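Local atomic coordinates of endo-alpha-mannosidase (Bacteroides thetaiotaomicron, PDB entry 4ACZ), a protein that probably hydrolyses internal alpha-mannosidic linkages of mannose-containing glycans, as an endo-acting alpha-mannosidase of glycoside hydrolase family 99. Residues H112-V117 with Y360-A365. Numbering follows the deposited sequence.
Sequences HIKANV and YLIRTA
Ala115 and Ala365 bring the two backbones close, their CA atoms 4.4 Å apart, because neither carries more than a methyl. The tight part is built from backbone against backbone: Ala115 CA lies 3.2 Å from Leu361 O in a CA-H...O contact with an angle of 145° at the hydrogen, and Ala365 CA returns a more bent one to Ala115 O. Ala365 CB rests on Lys114 O at 3.4 Å. Deeper in, Ala115 CB meets Thr364 CB, and Thr364 CG2 touches both Ala115 O and, at 3.6 Å, Val117 CG2. Thr364 has CG2 anti to its own nitrogen and OG1 beside it (chi1 -59°), which sends the methyl across to Val117 while Thr364 OG1 turns back to Tyr360 O at 2.6 Å and also bonds Tyr307. Tyr360 O thus takes two donors, OG1 and the amide of Thr364. Val117 and Thr364 both reach Ile324 of barrel strand 322-324. The solvent side is looser. The aliphatic part of Lys114 crosses Leu361 at about a right angle, Lys114 CD 3.8 Å from Leu361 CB, and the same CD skirts Ile362 CG1 at 4.1 Å; its amine goes on to a salt bridge with Asp358, just ahead of helix 359-376. At the other margin the amide of Asn116 lies against the methyl of Ala365, Asn116 ND2 3.6 Å from Ala365 CB. A glycine in place of this asparagine would probably leave that methyl without its amide cover and open a small gap. Asn116, at positive phi, ends helix 102-115 in a Schellman motif and turns the chain into strand 117-124, so the contact joins that helix to helix 359-376, which follows the last barrel strand, beside strands 42-46 and 322-324, where a (beta/alpha)8 TIM barrel closes.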
ATOM      1  N   HIS B 112      12.581  -4.479   4.764  1.00 15.92           N
ATOM      2  CA  HIS B 112      12.561  -4.072   3.363  1.00 16.54           C
ATOM      3  C   HIS B 112      13.874  -4.383   2.659  1.00 17.88           C
ATOM      4  O   HIS B 112      13.860  -4.787   1.486  1.00 17.41           O
ATOM      5  CB  HIS B 112      12.178  -2.607   3.207  1.00 15.53           C
ATOM      6  CG  HIS B 112      10.721  -2.376   3.399  1.00 15.35           C
ATOM      7  ND1 HIS B 112       9.843  -2.218   2.341  1.00 15.67           N
ATOM      8  CD2 HIS B 112       9.968  -2.348   4.523  1.00 14.70           C
ATOM      9  CE1 HIS B 112       8.614  -2.082   2.811  1.00 14.71           C
ATOM     10  NE2 HIS B 112       8.662  -2.158   4.129  1.00 15.37           N
ATOM     11  N   ILE B 113      14.990  -4.196   3.371  1.00 18.12           N
ATOM     12  CA  ILE B 113      16.297  -4.586   2.867  1.00 18.95           C
ATOM     13  C   ILE B 113      16.329  -6.086   2.551  1.00 19.25           C
ATOM     14  O   ILE B 113      16.773  -6.479   1.464  1.00 20.13           O
ATOM     15  CB  ILE B 113      17.451  -4.193   3.837  1.00 20.27           C
ATOM     16  CG1 ILE B 113      17.605  -2.673   3.907  1.00 21.50           C
ATOM     17  CG2 ILE B 113      18.795  -4.792   3.383  1.00 21.27           C
ATOM     18  CD1 ILE B 113      18.615  -2.239   4.960  1.00 23.27           C
ATOM     19  N   LYS B 114      15.834  -6.904   3.482  1.00 18.76           N
ATOM     20  CA  LYS B 114      15.732  -8.353   3.292  1.00 18.31           C
ATOM     21  C   LYS B 114      14.891  -8.708   2.075  1.00 17.74           C
ATOM     22  O   LYS B 114      15.209  -9.668   1.359  1.00 17.00           O
ATOM     23  CB  LYS B 114      15.204  -9.039   4.559  1.00 18.88           C
ATOM     24  CG  LYS B 114      15.048 -10.564   4.443  1.00 20.11           C
ATOM     25  CD  LYS B 114      14.394 -11.190   5.692  1.00 20.55           C
ATOM     26  CE  LYS B 114      15.416 -11.409   6.802  1.00 21.89           C
ATOM     27  NZ  LYS B 114      14.812 -12.052   8.015  1.00 21.83           N
ATOM     28  N   ALA B 115      13.837  -7.924   1.826  1.00 16.23           N
ATOM     29  CA  ALA B 115      12.949  -8.154   0.689  1.00 16.17           C
ATOM     30  C   ALA B 115      13.426  -7.566  -0.638  1.00 16.38           C
ATOM     31  O   ALA B 115      12.807  -7.824  -1.674  1.00 16.23           O
ATOM     32  CB  ALA B 115      11.522  -7.678   1.005  1.00 15.37           C
ATOM     33  N   ASN B 116      14.517  -6.796  -0.611  1.00 17.47           N
ATOM     34  CA  ASN B 116      15.038  -6.077  -1.786  1.00 19.18           C
ATOM     35  C   ASN B 116      14.078  -4.991  -2.295  1.00 18.81           C
ATOM     36  O   ASN B 116      14.114  -4.631  -3.479  1.00 18.37           O
ATOM     37  CB  ASN B 116      15.372  -7.041  -2.960  1.00 21.09           C
ATOM     38  CG  ASN B 116      16.663  -7.833  -2.750  1.00 23.98           C
ATOM     39  OD1 ASN B 116      17.403  -7.608  -1.801  1.00 28.47           O
ATOM     40  ND2 ASN B 116      16.937  -8.767  -3.661  1.00 25.24           N
ATOM     41  N   VAL B 117      13.221  -4.492  -1.410  1.00 17.03           N
ATOM     42  CA  VAL B 117      12.235  -3.481  -1.779  1.00 16.81           C
ATOM     43  C   VAL B 117      12.775  -2.101  -1.373  1.00 17.22           C
ATOM     44  O   VAL B 117      13.005  -1.833  -0.187  1.00 16.90           O
ATOM     45  CB  VAL B 117      10.858  -3.752  -1.124  1.00 16.16           C
ATOM     46  CG1 VAL B 117       9.833  -2.660  -1.499  1.00 16.47           C
ATOM     47  CG2 VAL B 117      10.326  -5.137  -1.500  1.00 15.47           C
ATOM     48  N   TYR B 360       7.915 -14.570   3.605  1.00 16.08           N
ATOM     49  CA  TYR B 360       7.398 -13.667   2.580  1.00 16.52           C
ATOM     50  C   TYR B 360       8.395 -12.556   2.217  1.00 16.00           C
ATOM     51  O   TYR B 360       8.414 -12.082   1.089  1.00 16.57           O
ATOM     52  CB  TYR B 360       5.961 -13.208   2.914  1.00 16.40           C
ATOM     53  CG  TYR B 360       5.002 -14.388   2.788  1.00 16.32           C
ATOM     54  CD1 TYR B 360       4.494 -14.765   1.542  1.00 15.80           C
ATOM     55  CD2 TYR B 360       4.654 -15.169   3.904  1.00 16.38           C
ATOM     56  CE1 TYR B 360       3.654 -15.876   1.403  1.00 15.75           C
ATOM     57  CE2 TYR B 360       3.794 -16.280   3.776  1.00 16.23           C
ATOM     58  CZ  TYR B 360       3.313 -16.629   2.512  1.00 16.18           C
ATOM     59  OH  TYR B 360       2.488 -17.728   2.362  1.00 15.98           O
ATOM     60  N   LEU B 361       9.276 -12.196   3.145  1.00 15.21           N
ATOM     61  CA  LEU B 361      10.302 -11.199   2.856  1.00 15.31           C
ATOM     62  C   LEU B 361      11.347 -11.797   1.911  1.00 15.95           C
ATOM     63  O   LEU B 361      11.751 -11.159   0.930  1.00 15.43           O
ATOM     64  CB  LEU B 361      10.964 -10.684   4.149  1.00 15.01           C
ATOM     65  CG  LEU B 361      10.052  -9.967   5.166  1.00 13.90           C
ATOM     66  CD1 LEU B 361      10.848  -9.647   6.421  1.00 14.05           C
ATOM     67  CD2 LEU B 361       9.400  -8.694   4.595  1.00 13.72           C
ATOM     68  N   ILE B 362      11.758 -13.029   2.200  1.00 16.18           N
ATOM     69  CA  ILE B 362      12.767 -13.721   1.379  1.00 17.43           C
ATOM     70  C   ILE B 362      12.193 -14.036  -0.001  1.00 17.36           C
ATOM     71  O   ILE B 362      12.873 -13.854  -1.020  1.00 17.43           O
ATOM     72  CB  ILE B 362      13.271 -14.993   2.090  1.00 18.64           C
ATOM     73  CG1 ILE B 362      14.010 -14.585   3.349  1.00 19.06           C
ATOM     74  CG2 ILE B 362      14.193 -15.844   1.184  1.00 19.87           C
ATOM     75  CD1 ILE B 362      14.223 -15.703   4.281  1.00 22.57           C
ATOM     76  N   ARG B 363      10.926 -14.458  -0.030  1.00 16.82           N
ATOM     77  CA  ARG B 363      10.276 -14.767  -1.300  1.00 16.64           C
ATOM     78  C   ARG B 363      10.147 -13.519  -2.168  1.00 16.28           C
ATOM     79  O   ARG B 363      10.315 -13.589  -3.399  1.00 15.98           O
ATOM     80  CB  ARG B 363       8.931 -15.494  -1.102  1.00 17.11           C
ATOM     81  CG  ARG B 363       8.427 -16.259  -2.353  1.00 17.86           C
ATOM     82  CD  ARG B 363       9.458 -17.293  -2.871  1.00 18.79           C
ATOM     83  NE  ARG B 363       8.934 -18.076  -4.000  1.00 19.47           N
ATOM     84  CZ  ARG B 363       9.655 -18.934  -4.729  1.00 21.36           C
ATOM     85  NH1 ARG B 363      10.945 -19.112  -4.471  1.00 21.50           N
ATOM     86  NH2 ARG B 363       9.091 -19.607  -5.733  1.00 21.01           N
ATOM     87  N   THR B 364       9.899 -12.373  -1.518  1.00 15.62           N
ATOM     88  CA  THR B 364       9.853 -11.082  -2.207  1.00 15.44           C
ATOM     89  C   THR B 364      11.167 -10.796  -2.921  1.00 15.92           C
ATOM     90  O   THR B 364      11.160 -10.439  -4.103  1.00 16.30           O
ATOM     91  CB  THR B 364       9.498  -9.895  -1.244  1.00 14.68           C
ATOM     92  OG1 THR B 364       8.233 -10.145  -0.634  1.00 14.06           O
ATOM     93  CG2 THR B 364       9.415  -8.597  -2.001  1.00 14.41           C
ATOM     94  N   ALA B 365      12.289 -10.976  -2.222  1.00 15.95           N
ATOM     95  CA  ALA B 365      13.593 -10.693  -2.821  1.00 15.99           C
ATOM     96  C   ALA B 365      13.844 -11.587  -4.058  1.00 16.38           C
ATOM     97  O   ALA B 365      14.389 -11.137  -5.057  1.00 15.96           O
ATOM     98  CB  ALA B 365      14.716 -10.826  -1.784  1.00 15.35           C
TER